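Local coordinates for cytosol aminopeptidase (PDB 3KZW), which probably removes N-terminal amino acids, leucine among them, from peptides as a metal-dependent leucyl aminopeptidase assembled as a hexamer, at residues D205-P210 against G309-V314; Q217-D222 against F305-A310. One frame throughout, in Å; residues are numbered along the deposited sequence.

Interaction 1. Residues D205-P210 against G309-V314; sequences DFSNMP and GAANVV
A311 presents its methyl group to two neighbouring residues of another helix, F206 and S207. F206 CB lies 4.0 Å from A311 CB, and S207 OG lies 3.6 Å from that same methyl. The backbones come close here, and the CA atoms of F206 and A311 are 6.1 Å apart. One helical turn further on, V314 takes over. Its CG1, anti to the backbone N (chi1 174°), reaches F206 CE2 at 4.2 Å. The two side chains cross at about a right angle, and the methyl meets the ring obliquely. F206 CB already faces A311; with CG anti to the carbonyl carbon (chi1 -77°), the ring is carried on to V314. The S207 hydroxyl is hydrogen-bonded to A203 O in its own helix, so its approach to the methyl is plain packing. No hydrogen bond joins the segments, and all four touching residues are buried. The contact lies between the C-terminal end of helix 188-208 and the first turns of helix 308-322. Helix 216-226 closes one flank, where D222 touches F206 and I223 touches V314. L333 of strand 328-338 also packs on V314.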
loop_
_atom_site.group_PDB
_atom_site.type_symbol
_atom_site.label_atom_id
_atom_site.label_comp_id
_atom_site.label_asym_id
_atom_site.label_seq_id
_atom_site.Cartn_x
_atom_site.Cartn_y
_atom_site.Cartn_z
ATOM N N ASP A 205 22.978 -23.349 -16.298
ATOM C CA ASP A 205 23.001 -22.739 -17.628
ATOM C C ASP A 205 21.595 -22.493 -18.171
ATOM O O ASP A 205 21.311 -21.419 -18.705
ATOM C CB ASP A 205 23.815 -23.591 -18.606
ATOM C CG ASP A 205 25.314 -23.344 -18.501
ATOM O OD1 ASP A 205 25.733 -22.373 -17.828
ATOM O OD2 ASP A 205 26.082 -24.123 -19.107
ATOM N N PHE A 206 20.718 -23.484 -18.023
ATOM C CA PHE A 206 19.324 -23.343 -18.429
ATOM C C PHE A 206 18.613 -22.263 -17.619
ATOM O O PHE A 206 17.825 -21.496 -18.161
ATOM C CB PHE A 206 18.574 -24.672 -18.300
ATOM C CG PHE A 206 18.868 -25.651 -19.403
ATOM C CD1 PHE A 206 18.645 -25.312 -20.735
ATOM C CD2 PHE A 206 19.348 -26.925 -19.107
ATOM C CE1 PHE A 206 18.913 -26.222 -21.758
ATOM C CE2 PHE A 206 19.618 -27.843 -20.120
ATOM C CZ PHE A 206 19.399 -27.488 -21.451
ATOM N N SER A 207 18.906 -22.211 -16.323
ATOM C CA SER A 207 18.271 -21.257 -15.421
ATOM C C SER A 207 18.721 -19.818 -15.681
ATOM O O SER A 207 17.907 -18.898 -15.660
ATOM C CB SER A 207 18.537 -21.642 -13.966
ATOM O OG SER A 207 18.063 -22.948 -13.689
ATOM N N ASN A 208 20.014 -19.638 -15.934
ATOM C CA ASN A 208 20.584 -18.315 -16.186
ATOM C C ASN A 208 20.207 -17.731 -17.544
ATOM O O ASN A 208 20.309 -16.524 -17.755
ATOM C CB ASN A 208 22.108 -18.348 -16.035
ATOM C CG ASN A 208 22.562 -18.094 -14.612
ATOM O OD1 ASN A 208 22.063 -17.188 -13.938
ATOM N ND2 ASN A 208 23.527 -18.883 -14.150
ATOM N N MET A 209 19.775 -18.597 -18.457
ATOM C CA MET A 209 19.394 -18.206 -19.808
ATOM C C MET A 209 18.274 -17.165 -19.786
ATOM O O MET A 209 17.297 -17.337 -19.054
ATOM C CB MET A 209 18.936 -19.436 -20.588
ATOM C CG MET A 209 19.270 -19.391 -22.062
ATOM S SD MET A 209 20.976 -19.875 -22.375
ATOM C CE MET A 209 20.819 -21.672 -22.265
ATOM N N PRO A 210 18.417 -16.079 -20.579
ATOM C CA PRO A 210 17.386 -15.041 -20.670
ATOM C C PRO A 210 16.080 -15.596 -21.233
ATOM O O PRO A 210 16.116 -16.424 -22.145
ATOM C CB PRO A 210 17.985 -14.028 -21.651
ATOM C CG PRO A 210 19.433 -14.303 -21.673
ATOM C CD PRO A 210 19.579 -15.766 -21.428
ATOM N N GLY A 309 13.112 -25.866 -11.415
ATOM C CA GLY A 309 12.636 -27.220 -11.145
ATOM C C GLY A 309 12.863 -28.159 -12.313
ATOM O O GLY A 309 13.381 -29.261 -12.133
ATOM N N ALA A 310 12.484 -27.714 -13.511
ATOM C CA ALA A 310 12.697 -28.486 -14.734
ATOM C C ALA A 310 14.183 -28.652 -15.041
ATOM O O ALA A 310 14.630 -29.745 -15.399
ATOM C CB ALA A 310 11.986 -27.841 -15.899
ATOM N N ALA A 311 14.936 -27.564 -14.883
ATOM C CA ALA A 311 16.376 -27.565 -15.119
ATOM C C ALA A 311 17.098 -28.565 -14.217
ATOM O O ALA A 311 17.973 -29.304 -14.673
ATOM C CB ALA A 311 16.945 -26.167 -14.932
ATOM N N ASN A 312 16.714 -28.591 -12.945
ATOM C CA ASN A 312 17.325 -29.487 -11.968
ATOM C C ASN A 312 16.990 -30.969 -12.195
ATOM O O ASN A 312 17.801 -31.843 -11.880
ATOM C CB ASN A 312 16.986 -29.044 -10.538
ATOM C CG ASN A 312 17.643 -27.718 -10.161
ATOM O OD1 ASN A 312 18.308 -27.080 -10.981
ATOM N ND2 ASN A 312 17.458 -27.301 -8.915
ATOM N N VAL A 313 15.807 -31.240 -12.746
ATOM C CA VAL A 313 15.432 -32.599 -13.151
ATOM C C VAL A 313 16.345 -33.076 -14.280
ATOM O O VAL A 313 16.846 -34.199 -14.246
ATOM C CB VAL A 313 13.935 -32.698 -13.559
ATOM C CG1 VAL A 313 13.634 -34.019 -14.261
ATOM C CG2 VAL A 313 13.036 -32.541 -12.338
ATOM N N VAL A 314 16.567 -32.208 -15.268
ATOM C CA VAL A 314 17.491 -32.484 -16.370
ATOM C C VAL A 314 18.892 -32.774 -15.827
ATOM O O VAL A 314 19.557 -33.703 -16.284
ATOM C CB VAL A 314 17.528 -31.317 -17.402
ATOM C CG1 VAL A 314 18.592 -31.557 -18.468
ATOM C CG2 VAL A 314 16.171 -31.137 -18.057
#

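Interaction 2. Residues Q217-D222 against F305-A310; sequences QTFAED and FDMCGA
F219 points its ring at M307 and A310 and makes every contact between the two segments. CG lies anti to the backbone N (chi1 -175°), and the ring extends toward the start of helix 308-322. The methyl of A310 sits at the ring edge, close to the ring plane, with CB 3.9 Å from F219 CE2. M307 comes over one face instead, its CE 4.0 Å from F219 CZ. The methionine chain is bent at chi2 and chi3, and these bends bring its terminal methyl to the ring. This buried, wholly apolar patch is the close-packed part, though the backbones stay well apart, with the CA atoms of F219 and A310 9.9 Å from each other. The loose part is the solvent side, where Q217 and E221 are exposed and take no part in the contact. They pair with each other one turn apart: Q217 NE2 donates to E221 OE2 at 2.9 Å, from above the carboxylate plane. M307 is the N-cap residue of helix 308-322. C335 of strand 328-338 also touches F219. A helix thus packs on the first turn of another, beside the mixed sheet of the aminopeptidase catalytic domain.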
loop_
_atom_site.group_PDB
_atom_site.type_symbol
_atom_site.label_atom_id
_atom_site.label_comp_id
_atom_site.label_asym_id
_atom_site.label_seq_id
_atom_site.Cartn_x
_atom_site.Cartn_y
_atom_site.Cartn_z
ATOM N N GLN A 217 9.775 -23.845 -26.373
ATOM C CA GLN A 217 10.193 -24.541 -27.586
ATOM C C GLN A 217 11.703 -24.773 -27.616
ATOM O O GLN A 217 12.151 -25.905 -27.798
ATOM C CB GLN A 217 9.750 -23.771 -28.833
ATOM C CG GLN A 217 10.127 -24.441 -30.147
ATOM C CD GLN A 217 9.912 -23.546 -31.355
ATOM O OE1 GLN A 217 8.905 -22.840 -31.455
ATOM N NE2 GLN A 217 10.859 -23.577 -32.286
ATOM N N THR A 218 12.476 -23.703 -27.429
ATOM C CA THR A 218 13.942 -23.778 -27.491
ATOM C C THR A 218 14.513 -24.582 -26.330
ATOM O O THR A 218 15.559 -25.216 -26.467
ATOM C CB THR A 218 14.608 -22.381 -27.531
ATOM O OG1 THR A 218 14.277 -21.654 -26.344
ATOM C CG2 THR A 218 14.158 -21.592 -28.758
ATOM N N PHE A 219 13.820 -24.549 -25.193
ATOM C CA PHE A 219 14.183 -25.354 -24.030
ATOM C C PHE A 219 14.055 -26.838 -24.351
ATOM O O PHE A 219 14.958 -27.616 -24.047
ATOM C CB PHE A 219 13.320 -24.971 -22.823
ATOM C CG PHE A 219 13.706 -25.663 -21.536
ATOM C CD1 PHE A 219 15.042 -25.902 -21.218
ATOM C CD2 PHE A 219 12.728 -26.048 -20.625
ATOM C CE1 PHE A 219 15.389 -26.537 -20.027
ATOM C CE2 PHE A 219 13.069 -26.675 -19.430
ATOM C CZ PHE A 219 14.400 -26.919 -19.132
ATOM N N ALA A 220 12.940 -27.213 -24.980
ATOM C CA ALA A 220 12.718 -28.584 -25.443
ATOM C C ALA A 220 13.766 -29.004 -26.475
ATOM O O ALA A 220 14.341 -30.086 -26.371
ATOM C CB ALA A 220 11.316 -28.737 -26.013
ATOM N N GLU A 221 14.016 -28.131 -27.451
ATOM C CA GLU A 221 14.995 -28.380 -28.508
ATOM C C GLU A 221 16.407 -28.576 -27.960
ATOM O O GLU A 221 17.157 -29.423 -28.456
ATOM C CB GLU A 221 14.982 -27.242 -29.533
ATOM C CG GLU A 221 13.757 -27.232 -30.438
ATOM C CD GLU A 221 13.622 -25.955 -31.261
ATOM O OE1 GLU A 221 14.472 -25.044 -31.129
ATOM O OE2 GLU A 221 12.651 -25.869 -32.046
ATOM N N ASP A 222 16.762 -27.796 -26.939
ATOM C CA ASP A 222 18.078 -27.894 -26.307
ATOM C C ASP A 222 18.264 -29.221 -25.574
ATOM O O ASP A 222 19.358 -29.788 -25.584
ATOM C CB ASP A 222 18.315 -26.722 -25.347
ATOM C CG ASP A 222 18.689 -25.429 -26.065
ATOM O OD1 ASP A 222 18.630 -25.375 -27.320
ATOM O OD2 ASP A 222 19.040 -24.453 -25.364
ATOM N N PHE A 305 13.992 -17.636 -13.447
ATOM C CA PHE A 305 14.351 -18.758 -12.578
ATOM C C PHE A 305 13.138 -19.593 -12.160
ATOM O O PHE A 305 13.238 -20.456 -11.286
ATOM C CB PHE A 305 15.090 -18.256 -11.331
ATOM C CG PHE A 305 16.395 -17.564 -11.622
ATOM C CD1 PHE A 305 17.327 -18.124 -12.493
ATOM C CD2 PHE A 305 16.709 -16.361 -10.995
ATOM C CE1 PHE A 305 18.539 -17.485 -12.753
ATOM C CE2 PHE A 305 17.921 -15.717 -11.245
ATOM C CZ PHE A 305 18.836 -16.282 -12.126
ATOM N N ASP A 306 11.993 -19.344 -12.788
ATOM C CA ASP A 306 10.773 -20.074 -12.459
ATOM C C ASP A 306 10.724 -21.449 -13.129
ATOM O O ASP A 306 9.736 -22.177 -12.991
ATOM C CB ASP A 306 9.530 -19.252 -12.815
ATOM C CG ASP A 306 8.414 -19.422 -11.797
ATOM O OD1 ASP A 306 8.724 -19.444 -10.581
ATOM O OD2 ASP A 306 7.230 -19.527 -12.203
ATOM N N MET A 307 11.787 -21.791 -13.857
ATOM C CA MET A 307 11.917 -23.108 -14.482
ATOM C C MET A 307 13.083 -23.916 -13.904
ATOM O O MET A 307 13.474 -24.937 -14.474
ATOM C CB MET A 307 12.020 -22.996 -16.012
ATOM C CG MET A 307 12.922 -21.882 -16.536
ATOM S SD MET A 307 14.674 -22.074 -16.150
ATOM C CE MET A 307 15.107 -23.528 -17.109
ATOM N N CYS A 308 13.621 -23.456 -12.773
ATOM C CA CYS A 308 14.704 -24.148 -12.066
ATOM C C CYS A 308 14.370 -25.611 -11.769
ATOM O O CYS A 308 15.237 -26.483 -11.861
ATOM C CB CYS A 308 15.051 -23.420 -10.765
ATOM S SG CYS A 308 16.101 -21.960 -10.980
ATOM N N GLY A 309 13.112 -25.866 -11.415
ATOM C CA GLY A 309 12.636 -27.220 -11.145
ATOM C C GLY A 309 12.863 -28.159 -12.313
ATOM O O GLY A 309 13.381 -29.261 -12.133
ATOM N N ALA A 310 12.484 -27.714 -13.511
ATOM C CA ALA A 310 12.697 -28.486 -14.734
ATOM C C ALA A 310 14.183 -28.652 -15.041
ATOM O O ALA A 310 14.630 -29.745 -15.399
ATOM C CB ALA A 310 11.986 -27.841 -15.899
#

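In the fold
Interactions 1 and 2 share G309 and A310, and their centres lie about 6 Å apart. Successive helices 188-208 and 216-226 both pack on helix 308-322. They also meet each other: the rings of F206 and F219 stack edge-to-face, with F206 CD1 3.6 Å from F219 CE1. M307 CE sits 3.6 Å from F206 O, so the methionine touches both helices. The segment 305-310 includes D306, salt-bridged to K283 and close to the carboxylates of D288 and E367. This acidic cluster is consistent with the family's metal centre, but only sodium is modelled, bound at other residues. The S207 side chain is about 11 Å from a bound sodium ion and that of M307 about 13 Å from one.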